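Local coordinates for insecticidal protein (Brevibacillus laterosporus, PDB 7ML9), which acts against the western corn rootworm, probably by forming beta-barrel pores in membranes as relatives of the epsilon toxin and MTX2 family do, at residues 105-110 / 132-137; 124-129 / 189-194; 201-206 / 288-293; 284-289 / 305-310. One frame throughout, in Å; residues are numbered along the deposited sequence.

Interaction 1 (105-110 / 132-137); sequences TPLYAG and YTYTES
The phenol ring of Tyr132 lies against Leu107 and Ala109, joining two strands of the elongated beta sheet of an ETX/MTX2-type toxin. The strands at 107-110 and 132-137 run roughly antiparallel, 146° between their directions, but their axes come no nearer than 8.7 Å, so side chains rather than paired backbones span the gap. Each backbone bonds to another strand instead: Leu107 pairs with Leu208 and Tyr132 with Tyr187. The Tyr132 ring leaves its strand with CG roughly anti to the backbone N (chi1 -156°), and this carries it across to 107-110. Leu107 crosses it at about a right angle, CB lying 3.9 Å from Tyr132 CZ and 3.8 Å from Tyr132 OH. The CD1 methyl of Leu107 also approaches the CZ and CE1 side of the ring, then reaches on to the edge of the next ring along, where it is 3.9 Å from Tyr134 CE1. One branch thus touches two tyrosines, two residues apart on the same strand. The hydroxyl of Tyr134 is bonded to Asn278. Nearer the base of the Tyr132 ring, the methyl of Ala109 sits at the edge, with CB 4.0 Å from Tyr132 CD2. Between the two aliphatic groups a polar atom approaches the same edge: the carbonyl oxygen of Tyr108 lies in the ring plane, its O 3.5 Å from Tyr132 CE2.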
loop_
_atom_site.group_PDB
_atom_site.type_symbol
_atom_site.label_atom_id
_atom_site.label_comp_id
_atom_site.label_asym_id
_atom_site.label_seq_id
_atom_site.Cartn_x
_atom_site.Cartn_y
_atom_site.Cartn_z
ATOM N N THR A 105 3.245 23.656 -3.988
ATOM C CA THR A 105 3.182 25.080 -4.270
ATOM C C THR A 105 1.929 25.665 -3.624
ATOM O O THR A 105 0.839 25.100 -3.784
ATOM C CB THR A 105 3.146 25.326 -5.778
ATOM O OG1 THR A 105 4.346 24.830 -6.381
ATOM C CG2 THR A 105 3.004 26.817 -6.075
ATOM N N PRO A 106 2.037 26.756 -2.871
ATOM C CA PRO A 106 0.834 27.361 -2.290
ATOM C C PRO A 106 -0.082 27.912 -3.373
ATOM O O PRO A 106 0.360 28.378 -4.427
ATOM C CB PRO A 106 1.387 28.477 -1.395
ATOM C CG PRO A 106 2.832 28.110 -1.166
ATOM C CD PRO A 106 3.263 27.452 -2.446
ATOM N N LEU A 107 -1.384 27.825 -3.115
ATOM C CA LEU A 107 -2.403 28.172 -4.098
ATOM C C LEU A 107 -3.128 29.428 -3.623
ATOM O O LEU A 107 -3.704 29.437 -2.537
ATOM C CB LEU A 107 -3.388 27.010 -4.297
ATOM C CG LEU A 107 -2.756 25.712 -4.842
ATOM C CD1 LEU A 107 -3.717 24.512 -4.763
ATOM C CD2 LEU A 107 -2.238 25.908 -6.251
ATOM N N TYR A 108 -3.080 30.477 -4.431
ATOM C CA TYR A 108 -3.784 31.721 -4.105
ATOM C C TYR A 108 -5.295 31.493 -4.027
ATOM O O TYR A 108 -5.898 30.976 -4.969
ATOM C CB TYR A 108 -3.448 32.772 -5.158
ATOM C CG TYR A 108 -4.185 34.077 -4.960
ATOM C CD1 TYR A 108 -4.012 34.819 -3.797
ATOM C CD2 TYR A 108 -5.068 34.544 -5.919
ATOM C CE1 TYR A 108 -4.691 36.013 -3.609
ATOM C CE2 TYR A 108 -5.757 35.734 -5.741
ATOM C CZ TYR A 108 -5.554 36.466 -4.583
ATOM O OH TYR A 108 -6.233 37.649 -4.407
ATOM N N ALA A 109 -5.902 31.861 -2.892
ATOM C CA ALA A 109 -7.314 31.632 -2.627
ATOM C C ALA A 109 -8.182 32.893 -2.695
ATOM O O ALA A 109 -9.414 32.772 -2.716
ATOM C CB ALA A 109 -7.499 30.992 -1.245
ATOM N N GLY A 110 -7.596 34.090 -2.695
ATOM C CA GLY A 110 -8.387 35.306 -2.794
ATOM C C GLY A 110 -7.868 36.374 -1.848
ATOM O O GLY A 110 -6.841 36.209 -1.185
ATOM N N TYR A 132 -11.402 27.297 -0.799
ATOM C CA TYR A 132 -10.752 26.758 -1.983
ATOM C C TYR A 132 -11.449 25.447 -2.302
ATOM O O TYR A 132 -11.797 24.699 -1.390
ATOM C CB TYR A 132 -9.241 26.543 -1.783
ATOM C CG TYR A 132 -8.458 26.560 -3.069
ATOM C CD1 TYR A 132 -8.273 25.397 -3.812
ATOM C CD2 TYR A 132 -7.910 27.742 -3.558
ATOM C CE1 TYR A 132 -7.570 25.420 -5.008
ATOM C CE2 TYR A 132 -7.206 27.765 -4.747
ATOM C CZ TYR A 132 -7.035 26.598 -5.460
ATOM O OH TYR A 132 -6.346 26.626 -6.638
ATOM N N THR A 133 -11.689 25.201 -3.582
ATOM C CA THR A 133 -12.303 23.952 -4.023
ATOM C C THR A 133 -11.184 23.065 -4.543
ATOM O O THR A 133 -10.544 23.377 -5.551
ATOM C CB THR A 133 -13.373 24.199 -5.080
ATOM O OG1 THR A 133 -14.438 24.946 -4.474
ATOM C CG2 THR A 133 -13.924 22.853 -5.604
ATOM N N TYR A 134 -10.940 21.977 -3.836
ATOM C CA TYR A 134 -9.731 21.196 -4.029
ATOM C C TYR A 134 -10.100 19.745 -4.308
ATOM O O TYR A 134 -11.040 19.217 -3.713
ATOM C CB TYR A 134 -8.849 21.283 -2.782
ATOM C CG TYR A 134 -7.455 20.751 -2.979
ATOM C CD1 TYR A 134 -6.488 21.507 -3.626
ATOM C CD2 TYR A 134 -7.105 19.478 -2.525
ATOM C CE1 TYR A 134 -5.195 21.024 -3.811
ATOM C CE2 TYR A 134 -5.826 18.987 -2.704
ATOM C CZ TYR A 134 -4.872 19.756 -3.354
ATOM O OH TYR A 134 -3.588 19.265 -3.533
ATOM N N THR A 135 -9.346 19.107 -5.193
ATOM C CA THR A 135 -9.519 17.682 -5.473
ATOM C C THR A 135 -8.417 16.904 -4.763
ATOM O O THR A 135 -7.266 16.902 -5.204
ATOM C CB THR A 135 -9.498 17.414 -6.970
ATOM O OG1 THR A 135 -10.565 18.136 -7.599
ATOM C CG2 THR A 135 -9.659 15.902 -7.240
ATOM N N GLU A 136 -8.781 16.264 -3.655
ATOM C CA GLU A 136 -7.928 15.271 -3.020
ATOM C C GLU A 136 -7.930 13.996 -3.857
ATOM O O GLU A 136 -8.960 13.588 -4.411
ATOM C CB GLU A 136 -8.417 14.962 -1.605
ATOM C CG GLU A 136 -8.514 16.165 -0.672
ATOM C CD GLU A 136 -9.174 15.808 0.633
ATOM O OE1 GLU A 136 -9.708 14.680 0.741
ATOM O OE2 GLU A 136 -9.175 16.644 1.558
ATOM N N SER A 137 -6.766 13.375 -3.955
ATOM C CA SER A 137 -6.583 12.173 -4.748
ATOM C C SER A 137 -5.780 11.171 -3.936
ATOM O O SER A 137 -4.817 11.546 -3.264
ATOM C CB SER A 137 -5.853 12.479 -6.063
ATOM O OG SER A 137 -6.069 11.460 -7.015
#

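Interaction 2 (124-129 / 189-194); sequences ELLTPE and SPSQKI
Lys193 lies obliquely over Leu126, its partner in a non-hydrogen-bonded antiparallel pair, and can be followed outward atom by atom. Its CB only grazes Leu126 CD2. CG meets the CB of Glu124, after which a bend at chi2 (113°) brings Lys193 CD back to 3.6 Å from Leu126 CD2. CE passes the carbonyl oxygen and CB of Glu124. The ammonium end lies beside Leu126 CG and makes a weak bond to Glu124 O, while a water accepts from NZ and donates to that same oxygen. In the neighbouring hydrogen-bonded pair of this short two-stranded sheet, whose side chains lie on the other face, Leu125 N bonds to Ile194 O at 2.7 Å and Ile194 N to Leu125 O at 2.8 Å. Past the strand ends the pairing continues through Thr127. Its N donates to Gln192 O at 2.8 Å, and its OG1 accepts from Gln192 N at 2.9 Å along an almost straight line (171°) while donating to Pro128 O. Ser191 OG, swung anti to its own backbone N (chi1 177°), donates to Thr127 O at 2.6 Å in the carbonyl plane. The CG2 methyl of Thr127 turns to the apolar side, 3.6 Å from Ile194 CG1. A buried threonine is therefore bonded through N, O and OG1 alike, so hydroxyl chemistry extends the strand pairing where regular beta structure stops.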
loop_
_atom_site.group_PDB
_atom_site.type_symbol
_atom_site.label_atom_id
_atom_site.label_comp_id
_atom_site.label_asym_id
_atom_site.label_seq_id
_atom_site.Cartn_x
_atom_site.Cartn_y
_atom_site.Cartn_z
ATOM N N GLU A 124 -9.630 46.140 15.966
ATOM C CA GLU A 124 -9.400 44.721 15.717
ATOM C C GLU A 124 -10.527 44.279 14.794
ATOM O O GLU A 124 -11.691 44.230 15.206
ATOM C CB GLU A 124 -9.358 43.920 17.017
ATOM C CG GLU A 124 -7.951 43.463 17.378
ATOM C CD GLU A 124 -7.758 43.282 18.875
ATOM O OE1 GLU A 124 -6.623 43.492 19.364
ATOM O OE2 GLU A 124 -8.753 42.942 19.551
ATOM N N LEU A 125 -10.178 44.027 13.536
ATOM C CA LEU A 125 -11.130 43.782 12.459
ATOM C C LEU A 125 -11.068 42.313 12.051
ATOM O O LEU A 125 -9.979 41.763 11.867
ATOM C CB LEU A 125 -10.821 44.685 11.261
ATOM C CG LEU A 125 -10.920 46.187 11.567
ATOM C CD1 LEU A 125 -10.611 47.042 10.326
ATOM C CD2 LEU A 125 -12.296 46.472 12.108
ATOM N N LEU A 126 -12.237 41.696 11.916
ATOM C CA LEU A 126 -12.351 40.301 11.520
ATOM C C LEU A 126 -12.289 40.164 10.006
ATOM O O LEU A 126 -12.985 40.886 9.275
ATOM C CB LEU A 126 -13.658 39.715 12.053
ATOM C CG LEU A 126 -13.656 39.532 13.566
ATOM C CD1 LEU A 126 -15.072 39.469 14.110
ATOM C CD2 LEU A 126 -12.879 38.247 13.890
ATOM N N THR A 127 -11.451 39.235 9.536
ATOM C CA THR A 127 -11.375 38.937 8.114
ATOM C C THR A 127 -12.577 38.104 7.685
ATOM O O THR A 127 -13.245 37.475 8.510
ATOM C CB THR A 127 -10.091 38.174 7.776
ATOM O OG1 THR A 127 -10.135 36.863 8.362
ATOM C CG2 THR A 127 -8.867 38.912 8.264
ATOM N N PRO A 128 -12.882 38.087 6.395
ATOM C CA PRO A 128 -13.840 37.104 5.886
ATOM C C PRO A 128 -13.247 35.706 6.003
ATOM O O PRO A 128 -12.064 35.523 6.303
ATOM C CB PRO A 128 -14.039 37.511 4.421
ATOM C CG PRO A 128 -13.460 38.899 4.307
ATOM C CD PRO A 128 -12.385 38.984 5.339
ATOM N N GLU A 129 -14.097 34.708 5.788
ATOM C CA GLU A 129 -13.606 33.360 5.547
ATOM C C GLU A 129 -13.112 33.247 4.116
ATOM O O GLU A 129 -13.719 33.791 3.191
ATOM C CB GLU A 129 -14.707 32.336 5.804
ATOM C CG GLU A 129 -15.069 32.251 7.258
ATOM C CD GLU A 129 -16.236 31.334 7.506
ATOM O OE1 GLU A 129 -16.930 30.977 6.528
ATOM O OE2 GLU A 129 -16.466 30.981 8.682
ATOM N N SER A 189 -11.024 28.751 5.687
ATOM C CA SER A 189 -10.238 29.342 6.763
ATOM C C SER A 189 -11.169 30.136 7.655
ATOM O O SER A 189 -11.923 30.982 7.142
ATOM C CB SER A 189 -9.146 30.250 6.210
ATOM O OG SER A 189 -9.720 31.417 5.667
ATOM N N PRO A 190 -11.194 29.887 8.963
ATOM C CA PRO A 190 -12.053 30.689 9.838
ATOM C C PRO A 190 -11.617 32.150 9.850
ATOM O O PRO A 190 -10.480 32.501 9.520
ATOM C CB PRO A 190 -11.876 30.039 11.218
ATOM C CG PRO A 190 -11.331 28.668 10.930
ATOM C CD PRO A 190 -10.499 28.813 9.692
ATOM N N SER A 191 -12.571 33.003 10.192
ATOM C CA SER A 191 -12.317 34.433 10.320
ATOM C C SER A 191 -11.216 34.704 11.346
ATOM O O SER A 191 -11.216 34.128 12.434
ATOM C CB SER A 191 -13.617 35.126 10.732
ATOM O OG SER A 191 -13.411 36.513 10.942
ATOM N N GLN A 192 -10.277 35.583 10.995
ATOM C CA GLN A 192 -9.170 35.968 11.862
ATOM C C GLN A 192 -9.315 37.426 12.295
ATOM O O GLN A 192 -9.841 38.262 11.553
ATOM C CB GLN A 192 -7.819 35.776 11.164
ATOM C CG GLN A 192 -7.561 34.348 10.676
ATOM C CD GLN A 192 -7.624 33.338 11.814
ATOM O OE1 GLN A 192 -8.378 32.361 11.760
ATOM N NE2 GLN A 192 -6.840 33.581 12.860
ATOM N N LYS A 193 -8.832 37.719 13.501
ATOM C CA LYS A 193 -8.867 39.057 14.088
ATOM C C LYS A 193 -7.536 39.753 13.810
ATOM O O LYS A 193 -6.477 39.249 14.198
ATOM C CB LYS A 193 -9.140 38.976 15.594
ATOM C CG LYS A 193 -9.827 40.214 16.170
ATOM C CD LYS A 193 -11.253 39.915 16.660
ATOM C CE LYS A 193 -12.001 41.186 17.119
ATOM N NZ LYS A 193 -13.326 41.421 16.447
ATOM N N ILE A 194 -7.588 40.900 13.129
ATOM C CA ILE A 194 -6.403 41.652 12.716
ATOM C C ILE A 194 -6.449 43.042 13.349
ATOM O O ILE A 194 -7.469 43.735 13.256
ATOM C CB ILE A 194 -6.315 41.777 11.184
ATOM C CG1 ILE A 194 -6.483 40.404 10.524
ATOM C CG2 ILE A 194 -5.008 42.424 10.783
ATOM C CD1 ILE A 194 -5.392 39.453 10.876
HETATM O O HOH W 1 -14.255 43.141 14.926
HETATM O O HOH W 2 -9.873 33.807 7.199
HETATM O O HOH W 3 -15.324 32.227 10.824
#

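Interaction 3 (201-206 / 288-293); sequences TYRVLA and EDITDS. With EDO (1,2-ethanediol), chain I.
Thr291 OG1 is gripped from both sides of the contact: it accepts from Thr201 N at 2.9 Å and gives its own proton to Asp289 OD1 at 2.6 Å. That carboxylate oxygen, met on its syn lone pair by the hydroxyl, also takes Thr291 N at 3.0 Å, which fixes the carboxylate against the chain two residues on. Asp289 CG lies 3.6 Å from Tyr202 CE1 at the edge of the ring, with the carboxylate turned 62° from the ring plane. On the other face an ion pair forms. Arg203 and Glu288 run side by side in the same direction and end in a salt bridge, Arg203 NH2 to Glu288 OE1 at 2.5 Å, the two planes being 49° apart. The CG2 methyl of Ile290 lies over one face of the guanidinium, off its centre. Beneath them the backbones form a hydrogen-bonded pair, Arg203 N to Glu288 O and Glu288 N to Arg203 O, both 2.8 Å. Thr201 O then receives Ile290 N beyond the last paired residues. The whole is an antiparallel strand end in which an Asx turn at Asp289 leads into a type I beta turn from Ile290 to Ser293.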
loop_
_atom_site.group_PDB
_atom_site.type_symbol
_atom_site.label_atom_id
_atom_site.label_comp_id
_atom_site.label_asym_id
_atom_site.label_seq_id
_atom_site.Cartn_x
_atom_site.Cartn_y
_atom_site.Cartn_z
ATOM N N THR A 201 -5.070 51.224 5.881
ATOM C CA THR A 201 -5.823 50.278 5.070
ATOM C C THR A 201 -4.943 49.058 4.861
ATOM O O THR A 201 -3.813 49.183 4.380
ATOM C CB THR A 201 -6.235 50.879 3.729
ATOM O OG1 THR A 201 -7.028 52.055 3.948
ATOM C CG2 THR A 201 -7.057 49.859 2.936
ATOM N N TYR A 202 -5.451 47.894 5.244
ATOM C CA TYR A 202 -4.726 46.641 5.113
ATOM C C TYR A 202 -5.387 45.748 4.065
ATOM O O TYR A 202 -6.587 45.845 3.797
ATOM C CB TYR A 202 -4.662 45.902 6.451
ATOM C CG TYR A 202 -3.644 46.435 7.428
ATOM C CD1 TYR A 202 -2.846 47.536 7.115
ATOM C CD2 TYR A 202 -3.464 45.818 8.668
ATOM C CE1 TYR A 202 -1.912 48.017 8.013
ATOM C CE2 TYR A 202 -2.533 46.292 9.571
ATOM C CZ TYR A 202 -1.762 47.392 9.236
ATOM O OH TYR A 202 -0.829 47.854 10.126
ATOM N N ARG A 203 -4.575 44.909 3.441
ATOM C CA ARG A 203 -5.040 43.917 2.487
ATOM C C ARG A 203 -4.677 42.553 3.047
ATOM O O ARG A 203 -3.542 42.354 3.484
ATOM C CB ARG A 203 -4.388 44.134 1.125
ATOM C CG ARG A 203 -4.899 43.242 0.038
ATOM C CD ARG A 203 -4.483 43.797 -1.307
ATOM N NE ARG A 203 -3.129 43.390 -1.658
ATOM C CZ ARG A 203 -2.373 44.005 -2.561
ATOM N NH1 ARG A 203 -2.839 45.073 -3.198
ATOM N NH2 ARG A 203 -1.148 43.558 -2.819
ATOM N N VAL A 204 -5.643 41.637 3.075
ATOM C CA VAL A 204 -5.407 40.256 3.490
ATOM C C VAL A 204 -5.430 39.384 2.244
ATOM O O VAL A 204 -6.447 39.335 1.545
ATOM C CB VAL A 204 -6.455 39.770 4.499
ATOM C CG1 VAL A 204 -6.093 38.357 4.986
ATOM C CG2 VAL A 204 -6.553 40.732 5.655
ATOM N N LEU A 205 -4.314 38.709 1.959
ATOM C CA LEU A 205 -4.223 37.715 0.893
ATOM C C LEU A 205 -4.182 36.322 1.506
ATOM O O LEU A 205 -3.474 36.094 2.493
ATOM C CB LEU A 205 -2.973 37.910 0.036
ATOM C CG LEU A 205 -2.599 39.252 -0.587
ATOM C CD1 LEU A 205 -1.400 39.072 -1.504
ATOM C CD2 LEU A 205 -3.725 39.790 -1.382
ATOM N N ALA A 206 -4.926 35.383 0.914
ATOM C CA ALA A 206 -5.032 34.025 1.443
ATOM C C ALA A 206 -4.443 33.033 0.450
ATOM O O ALA A 206 -4.645 33.156 -0.768
ATOM C CB ALA A 206 -6.488 33.641 1.753
ATOM N N GLU A 288 -0.932 42.877 4.301
ATOM C CA GLU A 288 -0.154 43.930 3.662
ATOM C C GLU A 288 -0.720 45.301 4.007
ATOM O O GLU A 288 -1.937 45.503 4.002
ATOM C CB GLU A 288 -0.134 43.775 2.145
ATOM C CG GLU A 288 0.587 42.539 1.644
ATOM C CD GLU A 288 0.594 42.448 0.127
ATOM O OE1 GLU A 288 -0.188 43.185 -0.518
ATOM O OE2 GLU A 288 1.388 41.646 -0.419
ATOM N N ASP A 289 0.175 46.245 4.285
ATOM C CA ASP A 289 -0.200 47.641 4.501
ATOM C C ASP A 289 -0.236 48.315 3.136
ATOM O O ASP A 289 0.804 48.464 2.485
ATOM C CB ASP A 289 0.799 48.317 5.438
ATOM C CG ASP A 289 0.363 49.720 5.864
ATOM O OD1 ASP A 289 -0.559 50.286 5.243
ATOM O OD2 ASP A 289 0.952 50.248 6.831
ATOM N N ILE A 290 -1.428 48.694 2.687
ATOM C CA ILE A 290 -1.589 49.359 1.404
ATOM C C ILE A 290 -2.067 50.798 1.585
ATOM O O ILE A 290 -2.626 51.379 0.663
ATOM C CB ILE A 290 -2.533 48.577 0.477
ATOM C CG1 ILE A 290 -3.878 48.347 1.156
ATOM C CG2 ILE A 290 -1.899 47.257 0.076
ATOM C CD1 ILE A 290 -5.005 48.073 0.180
ATOM N N THR A 291 -1.883 51.355 2.781
ATOM C CA THR A 291 -2.282 52.736 3.049
ATOM C C THR A 291 -1.709 53.691 2.003
ATOM O O THR A 291 -2.447 54.448 1.360
ATOM C CB THR A 291 -1.829 53.128 4.455
ATOM O OG1 THR A 291 -2.335 52.174 5.401
ATOM C CG2 THR A 291 -2.321 54.535 4.818
ATOM N N ASP A 292 -0.395 53.649 1.798
ATOM C CA ASP A 292 0.235 54.462 0.747
ATOM C C ASP A 292 -0.125 54.001 -0.678
ATOM O O ASP A 292 0.525 54.507 -1.602
ATOM C CB ASP A 292 1.756 54.461 0.919
ATOM C CG ASP A 292 2.186 54.936 2.298
ATOM O OD1 ASP A 292 1.399 55.654 2.957
ATOM O OD2 ASP A 292 3.310 54.589 2.727
ATOM N N SER A 293 -1.091 53.091 -0.831
ATOM C CA SER A 293 -1.619 52.649 -2.127
ATOM C C SER A 293 -0.597 51.826 -2.910
ATOM O O SER A 293 -0.327 50.668 -2.572
ATOM C CB SER A 293 -2.087 53.853 -2.955
ATOM O OG SER A 293 -3.128 53.489 -3.841
HETATM C C1 EDO I . -7.135 45.330 -2.927
HETATM O O1 EDO I . -7.946 44.154 -2.822
HETATM C C2 EDO I . -6.341 45.308 -4.222
HETATM O O2 EDO I . -4.970 45.567 -3.906
#

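Interaction 4 (284-289 / 305-310); sequences ILKIED and VQEIKV
Ile287 runs alongside Gln306 on one face of the strand pair, with Ile287 CG1 3.9 Å from Gln306 CB. Leu285 and Ile308 follow on the same face, and Leu285 CG reaches diagonally to Val310 CG2 at 4.0 Å. Ile194 of the small neighbouring sheet packs on Ile287, Gln306 and Ile308, so this face is an interior one. The opposite face is more polar. Glu307 leaves its strand with CG beside the backbone N (chi1 -72°) and stays extended, which sets its carboxylate between two neighbours: OE1 is 3.7 Å from the CD1 methyl of Ile284, and OE2 is 4.0 Å from Lys286 CG. Lys286 runs beside Glu307 at first, but its chain bends at chi3 (-130°) and its NZ makes a weak salt bridge with Glu288 OE2 on its own strand. The charged ends of Lys286 and Glu307 remain apart, 5.4 Å from Lys286 NZ to Glu307 OE2, too far for a bond, though the opposite charges may still attract. Leu285 and Ile308 bond to each other through both backbone N and O atoms. Farther along, Ile287 N reaches Gln306 O at 2.8 Å, while Ile287 O takes Val305 N at 2.7 Å, nearly straight at 176°. Val305 and Gln306 thus both stand opposite Ile287, making a classic beta bulge in an antiparallel hairpin of two long strands.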
loop_
_atom_site.group_PDB
_atom_site.type_symbol
_atom_site.label_atom_id
_atom_site.label_comp_id
_atom_site.label_asym_id
_atom_site.label_seq_id
_atom_site.Cartn_x
_atom_site.Cartn_y
_atom_site.Cartn_z
ATOM N N ILE A 284 -2.322 30.034 4.876
ATOM C CA ILE A 284 -1.512 31.149 5.350
ATOM C C ILE A 284 -2.160 32.448 4.880
ATOM O O ILE A 284 -2.457 32.604 3.687
ATOM C CB ILE A 284 -0.053 31.033 4.876
ATOM C CG1 ILE A 284 0.772 32.238 5.350
ATOM C CG2 ILE A 284 0.022 30.861 3.375
ATOM C CD1 ILE A 284 2.234 31.895 5.637
ATOM N N LEU A 285 -2.402 33.364 5.822
ATOM C CA LEU A 285 -2.878 34.711 5.524
ATOM C C LEU A 285 -1.710 35.684 5.590
ATOM O O LEU A 285 -0.959 35.694 6.567
ATOM C CB LEU A 285 -3.968 35.146 6.498
ATOM C CG LEU A 285 -5.219 34.286 6.598
ATOM C CD1 LEU A 285 -6.292 34.989 7.421
ATOM C CD2 LEU A 285 -5.718 33.967 5.211
ATOM N N LYS A 286 -1.553 36.476 4.543
ATOM C CA LYS A 286 -0.509 37.482 4.431
ATOM C C LYS A 286 -1.168 38.855 4.518
ATOM O O LYS A 286 -2.069 39.165 3.729
ATOM C CB LYS A 286 0.233 37.284 3.115
ATOM C CG LYS A 286 1.274 38.297 2.731
ATOM C CD LYS A 286 1.580 38.118 1.249
ATOM C CE LYS A 286 3.061 38.007 0.962
ATOM N NZ LYS A 286 3.483 38.989 -0.080
ATOM N N ILE A 287 -0.735 39.664 5.485
ATOM C CA ILE A 287 -1.330 40.972 5.760
ATOM C C ILE A 287 -0.412 42.049 5.206
ATOM O O ILE A 287 0.752 42.141 5.612
ATOM C CB ILE A 287 -1.546 41.183 7.263
ATOM C CG1 ILE A 287 -2.200 39.956 7.893
ATOM C CG2 ILE A 287 -2.328 42.482 7.511
ATOM C CD1 ILE A 287 -3.543 39.615 7.312
ATOM N N GLU A 288 -0.932 42.877 4.301
ATOM C CA GLU A 288 -0.154 43.930 3.662
ATOM C C GLU A 288 -0.720 45.301 4.007
ATOM O O GLU A 288 -1.937 45.503 4.002
ATOM C CB GLU A 288 -0.134 43.775 2.145
ATOM C CG GLU A 288 0.587 42.539 1.644
ATOM C CD GLU A 288 0.594 42.448 0.127
ATOM O OE1 GLU A 288 -0.188 43.185 -0.518
ATOM O OE2 GLU A 288 1.388 41.646 -0.419
ATOM N N ASP A 289 0.175 46.245 4.285
ATOM C CA ASP A 289 -0.200 47.641 4.501
ATOM C C ASP A 289 -0.236 48.315 3.136
ATOM O O ASP A 289 0.804 48.464 2.485
ATOM C CB ASP A 289 0.799 48.317 5.438
ATOM C CG ASP A 289 0.363 49.720 5.864
ATOM O OD1 ASP A 289 -0.559 50.286 5.243
ATOM O OD2 ASP A 289 0.952 50.248 6.831
ATOM N N VAL A 305 2.983 43.063 6.824
ATOM C CA VAL A 305 2.980 43.441 8.225
ATOM C C VAL A 305 2.846 42.235 9.147
ATOM O O VAL A 305 3.324 42.290 10.291
ATOM C CB VAL A 305 1.853 44.462 8.485
ATOM C CG1 VAL A 305 1.318 44.398 9.913
ATOM C CG2 VAL A 305 2.336 45.859 8.123
ATOM N N GLN A 306 2.262 41.139 8.677
ATOM C CA GLN A 306 1.945 39.998 9.517
ATOM C C GLN A 306 1.623 38.828 8.600
ATOM O O GLN A 306 1.138 39.022 7.476
ATOM C CB GLN A 306 0.760 40.320 10.436
ATOM C CG GLN A 306 0.423 39.277 11.474
ATOM C CD GLN A 306 -0.886 39.586 12.172
ATOM O OE1 GLN A 306 -1.536 40.590 11.871
ATOM N NE2 GLN A 306 -1.286 38.725 13.101
ATOM N N GLU A 307 1.943 37.622 9.066
ATOM C CA GLU A 307 1.501 36.390 8.425
ATOM C C GLU A 307 0.938 35.467 9.492
ATOM O O GLU A 307 1.445 35.423 10.616
ATOM C CB GLU A 307 2.625 35.699 7.649
ATOM C CG GLU A 307 3.000 36.440 6.383
ATOM C CD GLU A 307 4.013 35.705 5.530
ATOM O OE1 GLU A 307 4.569 34.696 6.004
ATOM O OE2 GLU A 307 4.263 36.144 4.385
ATOM N N ILE A 308 -0.143 34.765 9.146
ATOM C CA ILE A 308 -0.854 33.902 10.078
ATOM C C ILE A 308 -1.069 32.550 9.414
ATOM O O ILE A 308 -1.601 32.481 8.300
ATOM C CB ILE A 308 -2.214 34.491 10.494
ATOM C CG1 ILE A 308 -2.112 35.987 10.780
ATOM C CG2 ILE A 308 -2.786 33.741 11.689
ATOM C CD1 ILE A 308 -3.428 36.576 11.204
ATOM N N LYS A 309 -0.672 31.482 10.101
ATOM C CA LYS A 309 -1.047 30.130 9.714
ATOM C C LYS A 309 -2.390 29.807 10.351
ATOM O O LYS A 309 -2.560 29.960 11.563
ATOM C CB LYS A 309 0.014 29.127 10.165
ATOM C CG LYS A 309 1.023 28.757 9.091
ATOM C CD LYS A 309 1.516 27.329 9.298
ATOM C CE LYS A 309 2.699 27.013 8.405
ATOM N NZ LYS A 309 2.457 25.782 7.607
ATOM N N VAL A 310 -3.345 29.371 9.534
ATOM C CA VAL A 310 -4.720 29.158 9.959
ATOM C C VAL A 310 -5.080 27.702 9.678
ATOM O O VAL A 310 -4.901 27.244 8.548
ATOM C CB VAL A 310 -5.705 30.098 9.243
ATOM C CG1 VAL A 310 -7.139 29.772 9.643
ATOM C CG2 VAL A 310 -5.356 31.548 9.565
#

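Overall arrangement
From the N terminus, 105-110 comes first, followed by 124-129, and interaction 1 closes at 132-137 before interaction 2 closes at 189-194, so these two cross along the chain. Interaction 3 opens later, at 201-206, and returns at 288-293 after a long excursion. Interaction 4 begins on the strand where interaction 3 ends, sharing Glu288 and Asp289, and closes the hairpin at 305-310. Strand 266-289 therefore lies between 201-229 and 303-323 in the main sheet; 105-110 borders 201-229, with Ala109 and Gly110 bonded to Ala206, and the strand of 132-137 pairs with 266-289 elsewhere along its length. Interaction 2 lays the small two-stranded sheet against interaction 4 through Pro190, Gln192 and Ile194.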